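Superoxide dismutase (Methanothermobacter thermautotrophicus, PDB 1MA1) converts superoxide radicals into hydrogen peroxide and molecular oxygen, using one iron ion in each subunit of a homotetramer. Local coordinates at residues Y105-E119 with L135-M147. Sequence-based numbering, arbitrary orientation.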
loop_
_atom_site.group_PDB
_atom_site.type_symbol
_atom_site.label_atom_id
_atom_site.label_comp_id
_atom_site.label_asym_id
_atom_site.label_seq_id
_atom_site.Cartn_x
_atom_site.Cartn_y
_atom_site.Cartn_z
ATOM N N TYR A 105 14.823 -3.795 28.676
ATOM C CA TYR A 105 14.939 -3.535 27.248
ATOM C C TYR A 105 14.326 -2.216 26.835
ATOM O O TYR A 105 14.875 -1.527 25.985
ATOM C CB TYR A 105 14.319 -4.657 26.434
ATOM C CG TYR A 105 15.283 -5.771 26.136
ATOM C CD1 TYR A 105 15.500 -6.797 27.043
ATOM C CD2 TYR A 105 16.007 -5.785 24.946
ATOM C CE1 TYR A 105 16.419 -7.820 26.769
ATOM C CE2 TYR A 105 16.923 -6.792 24.667
ATOM C CZ TYR A 105 17.122 -7.807 25.581
ATOM O OH TYR A 105 18.011 -8.812 25.295
ATOM N N ILE A 106 13.197 -1.848 27.429
ATOM C CA ILE A 106 12.585 -0.576 27.086
ATOM C C ILE A 106 13.509 0.575 27.471
ATOM O O ILE A 106 13.627 1.566 26.743
ATOM C CB ILE A 106 11.218 -0.399 27.775
ATOM C CG1 ILE A 106 10.184 -1.294 27.083
ATOM C CG2 ILE A 106 10.791 1.064 27.728
ATOM C CD1 ILE A 106 8.795 -1.253 27.673
ATOM N N GLU A 107 14.187 0.432 28.605
ATOM C CA GLU A 107 15.198 1.397 29.001
ATOM C C GLU A 107 16.336 1.525 28.022
ATOM O O GLU A 107 16.676 2.640 27.622
ATOM C CB GLU A 107 15.777 1.042 30.357
ATOM C CG GLU A 107 15.106 1.773 31.485
ATOM C CD GLU A 107 15.987 1.833 32.712
ATOM O OE1 GLU A 107 16.337 0.754 33.253
ATOM O OE2 GLU A 107 16.336 2.964 33.130
ATOM N N LYS A 108 16.947 0.397 27.662
ATOM C CA LYS A 108 18.183 0.454 26.894
ATOM C C LYS A 108 17.886 0.846 25.450
ATOM O O LYS A 108 18.696 1.514 24.814
ATOM C CB LYS A 108 18.933 -0.882 26.935
ATOM C CG LYS A 108 18.539 -1.894 25.868
ATOM C CD LYS A 108 19.655 -2.929 25.665
ATOM C CE LYS A 108 19.246 -4.009 24.660
ATOM N NZ LYS A 108 18.887 -3.448 23.326
ATOM N N ASP A 109 16.722 0.455 24.940
ATOM C CA ASP A 109 16.377 0.758 23.567
ATOM C C ASP A 109 15.733 2.118 23.409
ATOM O O ASP A 109 15.914 2.777 22.385
ATOM C CB ASP A 109 15.466 -0.333 22.977
ATOM C CG ASP A 109 16.211 -1.645 22.735
ATOM O OD1 ASP A 109 17.395 -1.605 22.319
ATOM O OD2 ASP A 109 15.614 -2.719 22.944
ATOM N N PHE A 110 14.983 2.558 24.411
ATOM C CA PHE A 110 14.301 3.849 24.295
ATOM C C PHE A 110 14.828 4.922 25.242
ATOM O O PHE A 110 14.490 6.085 25.096
ATOM C CB PHE A 110 12.804 3.678 24.509
ATOM C CG PHE A 110 12.147 2.805 23.488
ATOM C CD1 PHE A 110 12.019 1.440 23.701
ATOM C CD2 PHE A 110 11.647 3.351 22.310
ATOM C CE1 PHE A 110 11.390 0.615 22.746
ATOM C CE2 PHE A 110 11.015 2.546 21.340
ATOM C CZ PHE A 110 10.886 1.172 21.560
ATOM N N GLY A 111 15.655 4.524 26.202
ATOM C CA GLY A 111 16.197 5.476 27.147
ATOM C C GLY A 111 15.374 5.565 28.416
ATOM O O GLY A 111 15.923 5.715 29.512
ATOM N N SER A 112 14.053 5.471 28.278
ATOM C CA SER A 112 13.159 5.445 29.432
ATOM C C SER A 112 11.808 4.882 29.020
ATOM O O SER A 112 11.507 4.768 27.836
ATOM C CB SER A 112 12.960 6.856 29.972
ATOM O OG SER A 112 12.154 7.604 29.073
ATOM N N PHE A 113 10.980 4.556 30.002
ATOM C CA PHE A 113 9.601 4.209 29.723
ATOM C C PHE A 113 8.851 5.371 29.097
ATOM O O PHE A 113 8.062 5.174 28.182
ATOM C CB PHE A 113 8.889 3.770 31.001
ATOM C CG PHE A 113 7.475 3.335 30.777
ATOM C CD1 PHE A 113 7.203 2.150 30.121
ATOM C CD2 PHE A 113 6.407 4.131 31.181
ATOM C CE1 PHE A 113 5.887 1.761 29.867
ATOM C CE2 PHE A 113 5.083 3.736 30.925
ATOM C CZ PHE A 113 4.832 2.552 30.268
ATOM N N GLU A 114 9.081 6.581 29.597
ATOM C CA GLU A 114 8.401 7.748 29.054
ATOM C C GLU A 114 8.643 7.860 27.559
ATOM O O GLU A 114 7.700 8.021 26.776
ATOM C CB GLU A 114 8.903 9.011 29.728
ATOM C CG GLU A 114 8.217 9.354 31.018
ATOM C CD GLU A 114 8.535 8.408 32.149
ATOM O OE1 GLU A 114 9.661 7.849 32.170
ATOM O OE2 GLU A 114 7.656 8.248 33.031
ATOM N N ARG A 115 9.911 7.783 27.171
ATOM C CA ARG A 115 10.270 7.884 25.762
ATOM C C ARG A 115 9.487 6.838 24.961
ATOM O O ARG A 115 8.826 7.161 23.966
ATOM C CB ARG A 115 11.781 7.662 25.591
ATOM C CG ARG A 115 12.300 7.796 24.162
ATOM C CD ARG A 115 12.224 9.206 23.690
ATOM N NE ARG A 115 12.670 9.334 22.315
ATOM C CZ ARG A 115 12.644 10.482 21.653
ATOM N NH1 ARG A 115 12.203 11.584 22.256
ATOM N NH2 ARG A 115 13.021 10.529 20.385
ATOM N N PHE A 116 9.562 5.585 25.408
ATOM C CA PHE A 116 8.804 4.506 24.787
ATOM C C PHE A 116 7.331 4.847 24.656
ATOM O O PHE A 116 6.768 4.792 23.565
ATOM C CB PHE A 116 8.919 3.204 25.585
ATOM C CG PHE A 116 7.917 2.173 25.172
ATOM C CD1 PHE A 116 7.992 1.571 23.918
ATOM C CD2 PHE A 116 6.855 1.851 26.009
ATOM C CE1 PHE A 116 7.029 0.670 23.501
ATOM C CE2 PHE A 116 5.869 0.941 25.607
ATOM C CZ PHE A 116 5.957 0.350 24.350
ATOM N N ARG A 117 6.720 5.178 25.787
ATOM C CA ARG A 117 5.298 5.456 25.864
ATOM C C ARG A 117 4.958 6.504 24.824
ATOM O O ARG A 117 3.919 6.429 24.172
ATOM C CB ARG A 117 4.970 5.973 27.265
ATOM C CG ARG A 117 3.508 6.080 27.621
ATOM C CD ARG A 117 3.426 6.630 29.025
ATOM N NE ARG A 117 2.062 6.663 29.546
ATOM C CZ ARG A 117 1.121 7.536 29.181
ATOM N NH1 ARG A 117 1.390 8.488 28.280
ATOM N NH2 ARG A 117 -0.107 7.437 29.703
ATOM N N LYS A 118 5.851 7.472 24.658
ATOM C CA LYS A 118 5.579 8.608 23.796
ATOM C C LYS A 118 5.712 8.215 22.330
ATOM O O LYS A 118 4.845 8.523 21.518
ATOM C CB LYS A 118 6.555 9.739 24.110
ATOM C CG LYS A 118 6.381 10.975 23.242
ATOM C CD LYS A 118 7.622 11.844 23.347
ATOM C CE LYS A 118 7.476 13.129 22.566
ATOM N NZ LYS A 118 8.733 13.901 22.634
ATOM N N GLU A 119 6.807 7.534 22.003
ATOM C CA GLU A 119 7.019 7.064 20.644
ATOM C C GLU A 119 5.897 6.120 20.212
ATOM O O GLU A 119 5.347 6.261 19.115
ATOM C CB GLU A 119 8.376 6.360 20.522
ATOM C CG GLU A 119 9.552 7.301 20.383
ATOM C CD GLU A 119 10.859 6.572 20.115
ATOM O OE1 GLU A 119 10.800 5.492 19.489
ATOM O OE2 GLU A 119 11.942 7.079 20.511
ATOM N N LEU A 135 4.481 -3.391 19.200
ATOM C CA LEU A 135 5.849 -3.592 19.674
ATOM C C LEU A 135 6.335 -4.978 19.289
ATOM O O LEU A 135 5.587 -5.948 19.375
ATOM C CB LEU A 135 5.915 -3.442 21.183
ATOM C CG LEU A 135 7.318 -3.566 21.785
ATOM C CD1 LEU A 135 8.176 -2.457 21.214
ATOM C CD2 LEU A 135 7.261 -3.458 23.316
ATOM N N THR A 136 7.590 -5.068 18.870
ATOM C CA THR A 136 8.217 -6.347 18.541
ATOM C C THR A 136 9.727 -6.299 18.833
ATOM O O THR A 136 10.205 -5.378 19.502
ATOM C CB THR A 136 7.991 -6.703 17.060
ATOM O OG1 THR A 136 8.554 -7.992 16.787
ATOM C CG2 THR A 136 8.647 -5.669 16.151
ATOM N N TYR A 137 10.473 -7.289 18.352
ATOM C CA TYR A 137 11.838 -7.520 18.830
ATOM C C TYR A 137 12.692 -8.133 17.732
ATOM O O TYR A 137 12.306 -9.135 17.127
ATOM C CB TYR A 137 11.825 -8.450 20.049
ATOM C CG TYR A 137 13.198 -8.933 20.495
ATOM C CD1 TYR A 137 14.115 -8.055 21.054
ATOM C CD2 TYR A 137 13.591 -10.267 20.306
ATOM C CE1 TYR A 137 15.384 -8.480 21.407
ATOM C CE2 TYR A 137 14.860 -10.699 20.655
ATOM C CZ TYR A 137 15.753 -9.794 21.201
ATOM O OH TYR A 137 17.044 -10.168 21.494
ATOM N N CYS A 138 13.847 -7.524 17.459
ATOM C CA CYS A 138 14.832 -8.119 16.547
ATOM C C CYS A 138 15.900 -8.861 17.346
ATOM O O CYS A 138 16.886 -8.288 17.773
ATOM C CB CYS A 138 15.478 -7.042 15.667
ATOM S SG CYS A 138 16.701 -7.634 14.451
ATOM N N GLN A 139 15.634 -10.139 17.585
ATOM C CA GLN A 139 16.631 -11.189 17.710
ATOM C C GLN A 139 18.031 -10.842 17.184
ATOM O O GLN A 139 19.012 -10.874 17.923
ATOM C CB GLN A 139 16.053 -12.438 17.035
ATOM C CG GLN A 139 14.740 -12.119 16.232
ATOM C CD GLN A 139 13.797 -13.330 16.000
ATOM O OE1 GLN A 139 13.037 -13.355 15.015
ATOM N NE2 GLN A 139 13.827 -14.316 16.915
ATOM N N ARG A 140 18.132 -10.491 15.912
ATOM C CA ARG A 140 19.446 -10.249 15.303
ATOM C C ARG A 140 20.248 -9.130 16.005
ATOM O O ARG A 140 21.397 -9.336 16.390
ATOM C CB ARG A 140 19.276 -9.888 13.829
ATOM C CG ARG A 140 20.291 -10.516 12.914
ATOM C CD ARG A 140 19.941 -11.963 12.689
ATOM N NE ARG A 140 20.776 -12.566 11.659
ATOM C CZ ARG A 140 20.727 -13.854 11.320
ATOM N NH1 ARG A 140 19.874 -14.673 11.926
ATOM N NH2 ARG A 140 21.543 -14.320 10.380
ATOM N N THR A 141 19.645 -7.951 16.148
ATOM C CA THR A 141 20.334 -6.805 16.732
ATOM C C THR A 141 19.985 -6.650 18.196
ATOM O O THR A 141 20.493 -5.743 18.860
ATOM C CB THR A 141 19.960 -5.477 16.013
ATOM O OG1 THR A 141 18.538 -5.326 16.012
ATOM C CG2 THR A 141 20.446 -5.476 14.583
ATOM N N ASP A 142 19.115 -7.524 18.696
ATOM C CA ASP A 142 18.753 -7.553 20.119
ATOM C C ASP A 142 18.088 -6.239 20.567
ATOM O O ASP A 142 18.429 -5.687 21.611
ATOM C CB ASP A 142 20.010 -7.838 20.943
ATOM C CG ASP A 142 19.717 -8.093 22.408
ATOM O OD1 ASP A 142 18.806 -8.894 22.735
ATOM O OD2 ASP A 142 20.429 -7.492 23.239
ATOM N N ARG A 143 17.145 -5.755 19.756
ATOM C CA ARG A 143 16.515 -4.457 19.964
ATOM C C ARG A 143 14.990 -4.590 19.868
ATOM O O ARG A 143 14.478 -5.325 19.014
ATOM C CB ARG A 143 17.033 -3.449 18.925
ATOM C CG ARG A 143 18.554 -3.371 18.896
ATOM C CD ARG A 143 19.121 -2.591 17.716
ATOM N NE ARG A 143 18.990 -1.170 17.953
ATOM C CZ ARG A 143 19.956 -0.276 17.786
ATOM N NH1 ARG A 143 21.161 -0.638 17.369
ATOM N NH2 ARG A 143 19.708 0.994 18.049
ATOM N N LEU A 144 14.269 -3.895 20.748
ATOM C CA LEU A 144 12.840 -3.689 20.563
ATOM C C LEU A 144 12.595 -2.745 19.401
ATOM O O LEU A 144 13.230 -1.699 19.304
ATOM C CB LEU A 144 12.200 -3.111 21.832
ATOM C CG LEU A 144 12.191 -4.017 23.079
ATOM C CD1 LEU A 144 11.783 -3.197 24.297
ATOM C CD2 LEU A 144 11.252 -5.238 22.862
ATOM N N PHE A 145 11.682 -3.127 18.513
ATOM C CA PHE A 145 11.224 -2.275 17.411
ATOM C C PHE A 145 9.750 -1.944 17.608
ATOM O O PHE A 145 8.976 -2.765 18.094
ATOM C CB PHE A 145 11.369 -2.989 16.059
ATOM C CG PHE A 145 12.786 -3.127 15.571
ATOM C CD1 PHE A 145 13.077 -3.960 14.495
ATOM C CD2 PHE A 145 13.824 -2.416 16.165
ATOM C CE1 PHE A 145 14.380 -4.086 14.017
ATOM C CE2 PHE A 145 15.146 -2.531 15.691
ATOM C CZ PHE A 145 15.421 -3.368 14.617
ATOM N N ILE A 146 9.357 -0.748 17.201
ATOM C CA ILE A 146 7.944 -0.469 16.985
ATOM C C ILE A 146 7.632 -0.535 15.484
ATOM O O ILE A 146 8.400 -0.040 14.658
ATOM C CB ILE A 146 7.579 0.930 17.550
ATOM C CG1 ILE A 146 7.958 0.994 19.036
ATOM C CG2 ILE A 146 6.086 1.226 17.338
ATOM C CD1 ILE A 146 7.615 2.323 19.711
ATOM N N MET A 147 6.520 -1.156 15.115
ATOM C CA MET A 147 6.028 -0.963 13.751
ATOM C C MET A 147 4.648 -0.333 13.681
ATOM O O MET A 147 3.809 -0.539 14.563
ATOM C CB MET A 147 6.071 -2.283 12.931
ATOM C CG MET A 147 5.941 -3.579 13.713
ATOM S SD MET A 147 6.030 -5.131 12.718
ATOM C CE MET A 147 7.661 -5.234 12.565
HETATM O O HOH W 1 17.090 0.145 19.950
#
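Asp109, near the end of helix 105-110, reaches across to the backbone of strand 143-147: its OD2 accepts from Leu144 N at 2.8 Å, in an almost straight bond (176°) that comes in from above the carboxylate plane. The other oxygen, OD1, takes a salt bridge from Lys108 NZ and a bond from a water that also accepts from Arg143 NE. Arg143 sends its guanidinium on to Asp53 of the second subunit. With an alanine in place of Asp109, Leu144 N would probably lose its acceptor and Lys108 its salt-bridge partner. Lys108, its chain bent at the last torsion (chi4 58°), also turns NZ onto Asp142 O, 2.9 Å away and in the carbonyl plane.

Asp142 stands in the tight hairpin between the two strands, where it and Arg143 both face Cys138 as a G1 beta bulge; this hairpin belongs to the alpha/beta C-terminal domain of iron/manganese superoxide dismutases, with helices 105-110 and 113-119 packed beside its sheet. With CG anti to the backbone N (chi1 -171°), the Asp142 carboxylate is carried toward helix 105-110, where its OD1 is gripped by two tyrosines: Tyr105 OH on the syn lone pair at 2.7 Å, Tyr137 OH on the anti one. The same two rings meet offset edge-to-face, the edge of Tyr137 toward the face of Tyr105, centroids 5.9 Å apart.

Next to the polar groups the contact is apolar. Leu144 CD1 lies 3.6 Å from Tyr105 CB and also touches Ile106 CG1. Phe110 meets Leu144 CB with CE1, while its CE2 is 3.8 Å from Ile146 CD1. Farther along, Phe116 CE1 approaches Leu135 CD1 at 4.0 Å, and Phe201 of helix 194-202 packs against both Tyr105 and Leu144.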